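Local coordinates for maltose-binding protein MalE1 (Thermotoga maritima, PDB 6DTU), which binds maltotetraose and probably serves as the binding component that delivers maltodextrins to a sugar transporter, at residues E129-A134 with E202-P207; K191-L196 with N349-G354. One frame throughout, in Å; residues are numbered along the deposited sequence. Where two conformers were deposited one is given.

Interaction 1 of 2, residues E129-A134 with E202-P207; sequences ELIEIA and EGILDP
A Schellman motif at the end of helix 187-201 turns the chain so that Ile204 lies against helix 127-140, where it meets Ile131 and Ala134. Gly203 makes the turn with a positive phi of 83°. Ile204 follows at once and makes the largest share of the contact. Its CG1-CD1 arm crosses the side chain of Ile131 at about a right angle. CD1 of Ile204 is 4.1 Å from CG2 of Ile131. The same methyl lies 3.7 Å from the backbone O of Ile131. The other branch, CG2 of Ile204, sits 3.9 Å from CB of Ala134. CD1 thus lies between Ile131 and Ala134, and CG2 adds to the contact with Ala134. Ile204 has two conformers, so these branch contacts hold for one and could differ in the other. CG2 of Ile131 lies opposite the backbone N (chi1 -70° for CG1), and this methyl faces the 202-207 segment.

Glu202 lies at one side of Ile131. Its extended chain crosses Ile131 at about a right angle. OE1 of Glu202 passes 3.5 Å from CG2 of Ile131. The carboxylate is held by salt bridges to Arg198 and Lys135, so a charged cluster borders the apolar contact. This pairing would probably favour the charged form of Glu202.

Ile131 also packs on Arg198 and Leu199. On the sheet side, Phe148 of strand 146-149 touches both Ala134 and Ile204, and Met225 of strand 223-228 touches Ala134. The contact therefore joins helix 127-140 and the end of helix 187-201 over two neighbouring strands of the four-stranded sheet.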
ATOM      1  N   GLU A 129      12.348  -3.957 -22.406  1.00 21.37           N
ATOM      2  CA  GLU A 129      11.446  -4.942 -22.990  1.00 23.82           C
ATOM      3  C   GLU A 129       9.991  -4.581 -22.720  1.00 21.81           C
ATOM      4  O   GLU A 129       9.140  -4.700 -23.609  1.00 19.55           O
ATOM      5  CB  GLU A 129      11.778  -6.314 -22.406  1.00 25.34           C
ATOM      6  CG  GLU A 129      11.202  -7.511 -23.133  1.00 29.67           C
ATOM      7  CD  GLU A 129      11.315  -8.786 -22.311  1.00 34.03           C
ATOM      8  OE1 GLU A 129      12.159  -8.821 -21.386  1.00 33.10           O
ATOM      9  OE2 GLU A 129      10.563  -9.748 -22.586  1.00 38.29           O
ATOM     10  N   LEU A 130       9.690  -4.108 -21.507  1.00 20.52           N
ATOM     11  CA  LEU A 130       8.321  -3.706 -21.209  1.00 19.24           C
ATOM     12  C   LEU A 130       7.878  -2.571 -22.122  1.00 20.05           C
ATOM     13  O   LEU A 130       6.758  -2.590 -22.646  1.00 17.88           O
ATOM     14  CB  LEU A 130       8.170  -3.352 -19.720  1.00 20.00           C
ATOM     15  CG  LEU A 130       6.804  -2.843 -19.226  1.00 19.75           C
ATOM     16  CD1 LEU A 130       6.584  -3.216 -17.773  1.00 18.78           C
ATOM     17  CD2 LEU A 130       6.643  -1.324 -19.377  1.00 20.01           C
ATOM     18  N   ILE A 131       8.761  -1.600 -22.368  1.00 20.12           N
ATOM     19  CA  ILE A 131       8.415  -0.477 -23.236  1.00 19.17           C
ATOM     20  C   ILE A 131       8.092  -0.952 -24.649  1.00 20.64           C
ATOM     21  O   ILE A 131       7.114  -0.504 -25.255  1.00 18.20           O
ATOM     22  CB  ILE A 131       9.525   0.588 -23.221  1.00 19.16           C
ATOM     23  CG1 ILE A 131       9.547   1.284 -21.862  1.00 22.38           C
ATOM     24  CG2 ILE A 131       9.313   1.585 -24.347  1.00 21.20           C
ATOM     25  CD1 ILE A 131      10.800   2.100 -21.613  1.00 24.48           C
ATOM     26  N   GLU A 132       8.905  -1.866 -25.189  1.00 18.39           N
ATOM     27  CA  GLU A 132       8.669  -2.382 -26.537  1.00 17.68           C
ATOM     28  C   GLU A 132       7.348  -3.143 -26.605  1.00 18.50           C
ATOM     29  O   GLU A 132       6.547  -2.947 -27.526  1.00 20.36           O
ATOM     30  CB  GLU A 132       9.822  -3.298 -26.937  1.00 20.83           C
ATOM     31  CG  GLU A 132       9.604  -4.069 -28.236  1.00 30.43           C
ATOM     32  CD  GLU A 132      10.911  -4.323 -28.969  1.00 23.66           C
ATOM     33  OE1 GLU A 132      11.787  -4.999 -28.396  1.00 35.46           O
ATOM     34  OE2 GLU A 132      11.086  -3.809 -30.096  1.00 36.03           O
ATOM     35  N   ILE A 133       7.108  -4.016 -25.630  1.00 20.23           N
ATOM     36  CA  ILE A 133       5.875  -4.804 -25.615  1.00 20.24           C
ATOM     37  C   ILE A 133       4.655  -3.900 -25.511  1.00 20.91           C
ATOM     38  O   ILE A 133       3.642  -4.122 -26.180  1.00 19.22           O
ATOM     39  CB  ILE A 133       5.929  -5.851 -24.487  1.00 19.12           C
ATOM     40  CG1 ILE A 133       7.002  -6.886 -24.803  1.00 22.14           C
ATOM     41  CG2 ILE A 133       4.600  -6.554 -24.306  1.00 21.38           C
ATOM     42  CD1 ILE A 133       7.317  -7.784 -23.637  1.00 27.21           C
ATOM     43  N   ALA A 134       4.720  -2.882 -24.654  1.00 18.76           N
ATOM     44  CA  ALA A 134       3.597  -1.962 -24.506  1.00 17.98           C
ATOM     45  C   ALA A 134       3.339  -1.191 -25.792  1.00 18.38           C
ATOM     46  O   ALA A 134       2.184  -1.007 -26.193  1.00 18.03           O
ATOM     47  CB  ALA A 134       3.864  -1.006 -23.354  1.00 18.12           C
ATOM     48  N   GLU A 202       7.479   8.758 -24.366  1.00 21.64           N
ATOM     49  CA  GLU A 202       7.364   7.752 -25.407  1.00 25.25           C
ATOM     50  C   GLU A 202       5.938   7.252 -25.601  1.00 24.25           C
ATOM     51  O   GLU A 202       5.730   6.350 -26.418  1.00 24.71           O
ATOM     52  CB  GLU A 202       8.342   6.604 -25.156  1.00 28.15           C
ATOM     53  CG  GLU A 202       9.791   7.052 -25.211  1.00 28.65           C
ATOM     54  CD  GLU A 202      10.778   5.908 -25.145  1.00 33.67           C
ATOM     55  OE1 GLU A 202      10.398   4.755 -25.440  1.00 30.63           O
ATOM     56  OE2 GLU A 202      11.946   6.171 -24.787  1.00 34.02           O
ATOM     57  N   GLY A 203       4.963   7.804 -24.873  1.00 21.40           N
ATOM     58  CA  GLY A 203       3.561   7.482 -25.078  1.00 18.88           C
ATOM     59  C   GLY A 203       3.071   6.218 -24.404  1.00 20.32           C
ATOM     60  O   GLY A 203       1.940   5.789 -24.670  1.00 25.84           O
ATOM     61  N   ILE A 204       3.890   5.610 -23.547  1.00 22.41           N
ATOM     62  CA  ILE A 204       3.517   4.398 -22.814  0.73 19.93           C
ATOM     63  C   ILE A 204       2.540   4.730 -21.696  1.00 20.00           C
ATOM     64  O   ILE A 204       1.670   3.924 -21.340  1.00 18.66           O
ATOM     65  CB  ILE A 204       4.797   3.754 -22.243  0.73 21.02           C
ATOM     66  CG1 ILE A 204       5.839   3.565 -23.341  0.73 22.29           C
ATOM     67  CG2 ILE A 204       4.498   2.433 -21.526  0.73 22.71           C
ATOM     68  CD1 ILE A 204       5.370   2.650 -24.419  0.73 21.67           C
ATOM     69  N   LEU A 205       2.730   5.892 -21.068  1.00 19.44           N
ATOM     70  CA  LEU A 205       1.836   6.402 -20.046  1.00 16.77           C
ATOM     71  C   LEU A 205       1.234   7.710 -20.522  1.00 20.36           C
ATOM     72  O   LEU A 205       1.874   8.495 -21.236  1.00 21.35           O
ATOM     73  CB  LEU A 205       2.568   6.661 -18.731  1.00 15.47           C
ATOM     74  CG  LEU A 205       3.022   5.422 -17.977  1.00 15.15           C
ATOM     75  CD1 LEU A 205       3.750   5.848 -16.727  1.00 18.40           C
ATOM     76  CD2 LEU A 205       1.847   4.483 -17.665  1.00 16.32           C
ATOM     77  N   ASP A 206       0.027   7.941 -20.102  1.00 17.22           N
ATOM     78  CA  ASP A 206      -0.660   9.169 -20.420  1.00 18.52           C
ATOM     79  C   ASP A 206      -0.696  10.058 -19.188  1.00 19.80           C
ATOM     80  O   ASP A 206      -0.841   9.556 -18.067  1.00 16.96           O
ATOM     81  CB  ASP A 206      -2.090   8.874 -20.879  1.00 19.94           C
ATOM     82  CG  ASP A 206      -2.810  10.124 -21.372  1.00 28.09           C
ATOM     83  OD1 ASP A 206      -2.636  10.484 -22.560  1.00 30.42           O
ATOM     84  OD2 ASP A 206      -3.523  10.769 -20.572  1.00 28.28           O
ATOM     85  N   PRO A 207      -0.571  11.375 -19.366  1.00 19.69           N
ATOM     86  CA  PRO A 207      -0.539  12.294 -18.223  1.00 20.25           C
ATOM     87  C   PRO A 207      -1.724  12.161 -17.279  1.00 18.59           C
ATOM     88  O   PRO A 207      -1.611  12.499 -16.103  1.00 23.13           O
ATOM     89  CB  PRO A 207      -0.520  13.675 -18.895  1.00 20.88           C
ATOM     90  CG  PRO A 207       0.090  13.439 -20.239  1.00 24.09           C
ATOM     91  CD  PRO A 207      -0.300  12.052 -20.649  1.00 21.28           C
TER

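Interaction 2 of 2, residues K191-L196 with N349-G354; sequences KGVKLL and NLVVNG
Val193 and Leu196 of helix 187-201 face Val351 and Val352, at the end of helix 341-352, in two apolar pairs. In the first pair the side chains cross obliquely. CG1 of Val193 points at the fork of Val351. It lies 4.1 Å from CG1 of Val351 and 4.1 Å from CG2 of Val351, so one methyl is shared evenly by two. The torsion of Val193 sets this up: CG1 stands opposite the backbone N (chi1 178°) and extends toward the other helix.

In the second pair the roles are reversed. A single methyl of Val352, CG1, meets the branched end of Leu196. CD2 of Leu196 is 3.8 Å from CG1 of Val352, while CG of Leu196 is 4.0 Å and CD1 of Leu196 4.1 Å from that same methyl. CG1 of Val352 thus rests against the whole isopropyl group. CG of Leu196 is anti to its own N (chi1 168°), which carries that group out to Val352.

All four side chains are buried. Val193 and Val351 both touch Val358 of helix 358-374, and Val193 and Leu196 both touch Leu348 of helix 341-352. Ile162 of helix 155-164 touches Val193, and Ile158 touches Leu196. Just beyond Val352, Gly354 takes a positive phi of 63° as the C' residue of a Schellman motif, which ends the helix and turns the chain toward helix 358-374. The side chain of Leu196 is about 13 Å from a bound glucose unit. This is plain helix-helix packing, in which helices 187-201, 341-352, 155-164 and 358-374 of a periplasmic binding protein meet.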
ATOM      1  N   LYS A 191      17.057  10.305 -11.604  1.00 20.45           N
ATOM      2  CA  LYS A 191      17.119   9.298 -12.658  1.00 18.72           C
ATOM      3  C   LYS A 191      15.846   8.455 -12.692  1.00 19.60           C
ATOM      4  O   LYS A 191      15.337   8.119 -13.772  1.00 17.96           O
ATOM      5  CB  LYS A 191      18.349   8.413 -12.449  1.00 21.15           C
ATOM      6  CG  LYS A 191      18.693   7.547 -13.648  1.00 28.11           C
ATOM      7  CD  LYS A 191      20.141   7.072 -13.595  1.00 28.43           C
ATOM      8  CE  LYS A 191      20.549   6.418 -14.920  1.00 31.28           C
ATOM      9  NZ  LYS A 191      21.747   5.554 -14.729  1.00 35.45           N
ATOM     10  N   GLY A 192      15.296   8.142 -11.518  1.00 18.68           N
ATOM     11  CA  GLY A 192      14.060   7.378 -11.468  1.00 17.77           C
ATOM     12  C   GLY A 192      12.867   8.142 -12.010  1.00 17.21           C
ATOM     13  O   GLY A 192      12.023   7.579 -12.710  1.00 19.96           O
ATOM     14  N   VAL A 193      12.758   9.427 -11.674  1.00 18.77           N
ATOM     15  CA  VAL A 193      11.651  10.212 -12.214  1.00 16.41           C
ATOM     16  C   VAL A 193      11.882  10.521 -13.691  1.00 18.55           C
ATOM     17  O   VAL A 193      10.925  10.708 -14.452  1.00 18.10           O
ATOM     18  CB  VAL A 193      11.433  11.468 -11.348  1.00 17.74           C
ATOM     19  CG1 VAL A 193      10.315  12.341 -11.896  1.00 20.16           C
ATOM     20  CG2 VAL A 193      11.085  11.063  -9.903  1.00 15.83           C
ATOM     21  N   LYS A 194      13.142  10.554 -14.126  1.00 19.56           N
ATOM     22  CA  LYS A 194      13.401  10.677 -15.557  1.00 18.65           C
ATOM     23  C   LYS A 194      12.952   9.441 -16.317  1.00 17.61           C
ATOM     24  O   LYS A 194      12.573   9.551 -17.487  1.00 17.92           O
ATOM     25  CB  LYS A 194      14.870  11.002 -15.824  1.00 19.91           C
ATOM     26  CG  LYS A 194      15.213  12.450 -15.519  1.00 21.57           C
ATOM     27  CD  LYS A 194      16.624  12.759 -15.980  1.00 20.88           C
ATOM     28  CE  LYS A 194      16.974  14.224 -15.743  1.00 23.94           C
ATOM     29  NZ  LYS A 194      15.928  15.160 -16.244  1.00 28.87           N
ATOM     30  N   LEU A 195      12.990   8.260 -15.678  1.00 17.20           N
ATOM     31  CA  LEU A 195      12.385   7.079 -16.288  1.00 18.48           C
ATOM     32  C   LEU A 195      10.868   7.245 -16.414  1.00 20.23           C
ATOM     33  O   LEU A 195      10.300   6.951 -17.472  1.00 21.14           O
ATOM     34  CB  LEU A 195      12.761   5.826 -15.497  1.00 20.72           C
ATOM     35  CG  LEU A 195      12.141   4.499 -15.961  1.00 23.00           C
ATOM     36  CD1 LEU A 195      12.616   4.165 -17.363  1.00 22.86           C
ATOM     37  CD2 LEU A 195      12.438   3.357 -14.989  1.00 24.26           C
ATOM     38  N   LEU A 196      10.201   7.759 -15.371  1.00 16.16           N
ATOM     39  CA  LEU A 196       8.775   8.051 -15.492  1.00 20.98           C
ATOM     40  C   LEU A 196       8.519   9.003 -16.648  1.00 17.14           C
ATOM     41  O   LEU A 196       7.609   8.780 -17.458  1.00 19.48           O
ATOM     42  CB  LEU A 196       8.246   8.656 -14.185  1.00 17.58           C
ATOM     43  CG  LEU A 196       6.846   9.285 -14.242  1.00 17.97           C
ATOM     44  CD1 LEU A 196       5.830   8.208 -14.598  1.00 16.01           C
ATOM     45  CD2 LEU A 196       6.524   9.953 -12.925  1.00 20.39           C
ATOM     46  N   ASN A 349       2.928  15.217 -10.575  1.00 16.39           N
ATOM     47  CA  ASN A 349       1.912  15.803 -11.447  1.00 16.81           C
ATOM     48  C   ASN A 349       2.528  16.819 -12.398  1.00 16.93           C
ATOM     49  O   ASN A 349       2.197  16.846 -13.593  1.00 20.08           O
ATOM     50  CB  ASN A 349       0.796  16.444 -10.623  1.00 15.48           C
ATOM     51  CG  ASN A 349      -0.228  17.163 -11.492  1.00 19.66           C
ATOM     52  OD1 ASN A 349       0.013  18.282 -11.947  1.00 24.24           O
ATOM     53  ND2 ASN A 349      -1.375  16.551 -11.687  1.00 26.09           N
ATOM     54  N   LEU A 350       3.416  17.674 -11.883  1.00 16.90           N
ATOM     55  CA  LEU A 350       4.083  18.648 -12.742  1.00 17.87           C
ATOM     56  C   LEU A 350       4.920  17.969 -13.809  1.00 19.01           C
ATOM     57  O   LEU A 350       4.918  18.393 -14.970  1.00 19.72           O
ATOM     58  CB  LEU A 350       4.977  19.546 -11.898  1.00 17.48           C
ATOM     59  CG  LEU A 350       4.258  20.429 -10.883  1.00 21.65           C
ATOM     60  CD1 LEU A 350       5.276  21.225 -10.091  1.00 22.66           C
ATOM     61  CD2 LEU A 350       3.314  21.345 -11.652  1.00 19.74           C
ATOM     62  N   VAL A 351       5.630  16.902 -13.443  1.00 18.21           N
ATOM     63  CA  VAL A 351       6.510  16.234 -14.395  1.00 18.06           C
ATOM     64  C   VAL A 351       5.702  15.586 -15.514  1.00 19.56           C
ATOM     65  O   VAL A 351       5.998  15.764 -16.701  1.00 18.96           O
ATOM     66  CB  VAL A 351       7.407  15.211 -13.677  1.00 18.92           C
ATOM     67  CG1 VAL A 351       8.153  14.370 -14.707  1.00 19.03           C
ATOM     68  CG2 VAL A 351       8.397  15.915 -12.746  1.00 19.99           C
ATOM     69  N   VAL A 352       4.682  14.798 -15.158  1.00 18.14           N
ATOM     70  CA  VAL A 352       3.958  14.088 -16.204  1.00 17.19           C
ATOM     71  C   VAL A 352       3.155  15.022 -17.085  1.00 17.82           C
ATOM     72  O   VAL A 352       2.778  14.642 -18.200  1.00 20.67           O
ATOM     73  CB  VAL A 352       3.093  12.911 -15.706  1.00 17.16           C
ATOM     74  CG1 VAL A 352       3.940  11.866 -15.018  1.00 20.63           C
ATOM     75  CG2 VAL A 352       1.992  13.417 -14.806  1.00 21.77           C
ATOM     76  N   ASN A 353       2.875  16.231 -16.613  1.00 18.63           N
ATOM     77  CA  ASN A 353       2.168  17.217 -17.417  1.00 19.78           C
ATOM     78  C   ASN A 353       3.107  18.211 -18.097  1.00 21.76           C
ATOM     79  O   ASN A 353       2.635  19.193 -18.674  1.00 23.61           O
ATOM     80  CB  ASN A 353       1.094  17.920 -16.585  1.00 20.73           C
ATOM     81  CG  ASN A 353      -0.087  16.999 -16.259  1.00 22.88           C
ATOM     82  OD1 ASN A 353      -0.284  16.594 -15.103  1.00 22.42           O
ATOM     83  ND2 ASN A 353      -0.877  16.668 -17.285  1.00 20.44           N
ATOM     84  N   GLY A 354       4.412  17.961 -18.062  1.00 20.08           N
ATOM     85  CA  GLY A 354       5.359  18.814 -18.764  1.00 22.47           C
ATOM     86  C   GLY A 354       5.382  20.239 -18.254  1.00 25.25           C
ATOM     87  O   GLY A 354       5.607  21.177 -19.033  1.00 23.15           O
TER

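Overall arrangement
Following the chain from the N terminus, helix 127-140 is the first element of these contacts, and interaction 1 closes a loop after 67 intervening residues, when the turn after helix 187-201 returns to it. Interaction 2 starts on helix 187-201, within that loop, and closes after 152 intervening residues at the end of helix 341-352. The segments alternate, so the two loops cross. Helix 187-201 is common to both: interaction 2 uses its body, and interaction 1 follows its C-terminal end. The contacts also meet directly, with Leu205 packing on Leu196 and Pro207 on Val352. Together they tie helix 127-140, beside the four-stranded sheet, to the late helix 341-352.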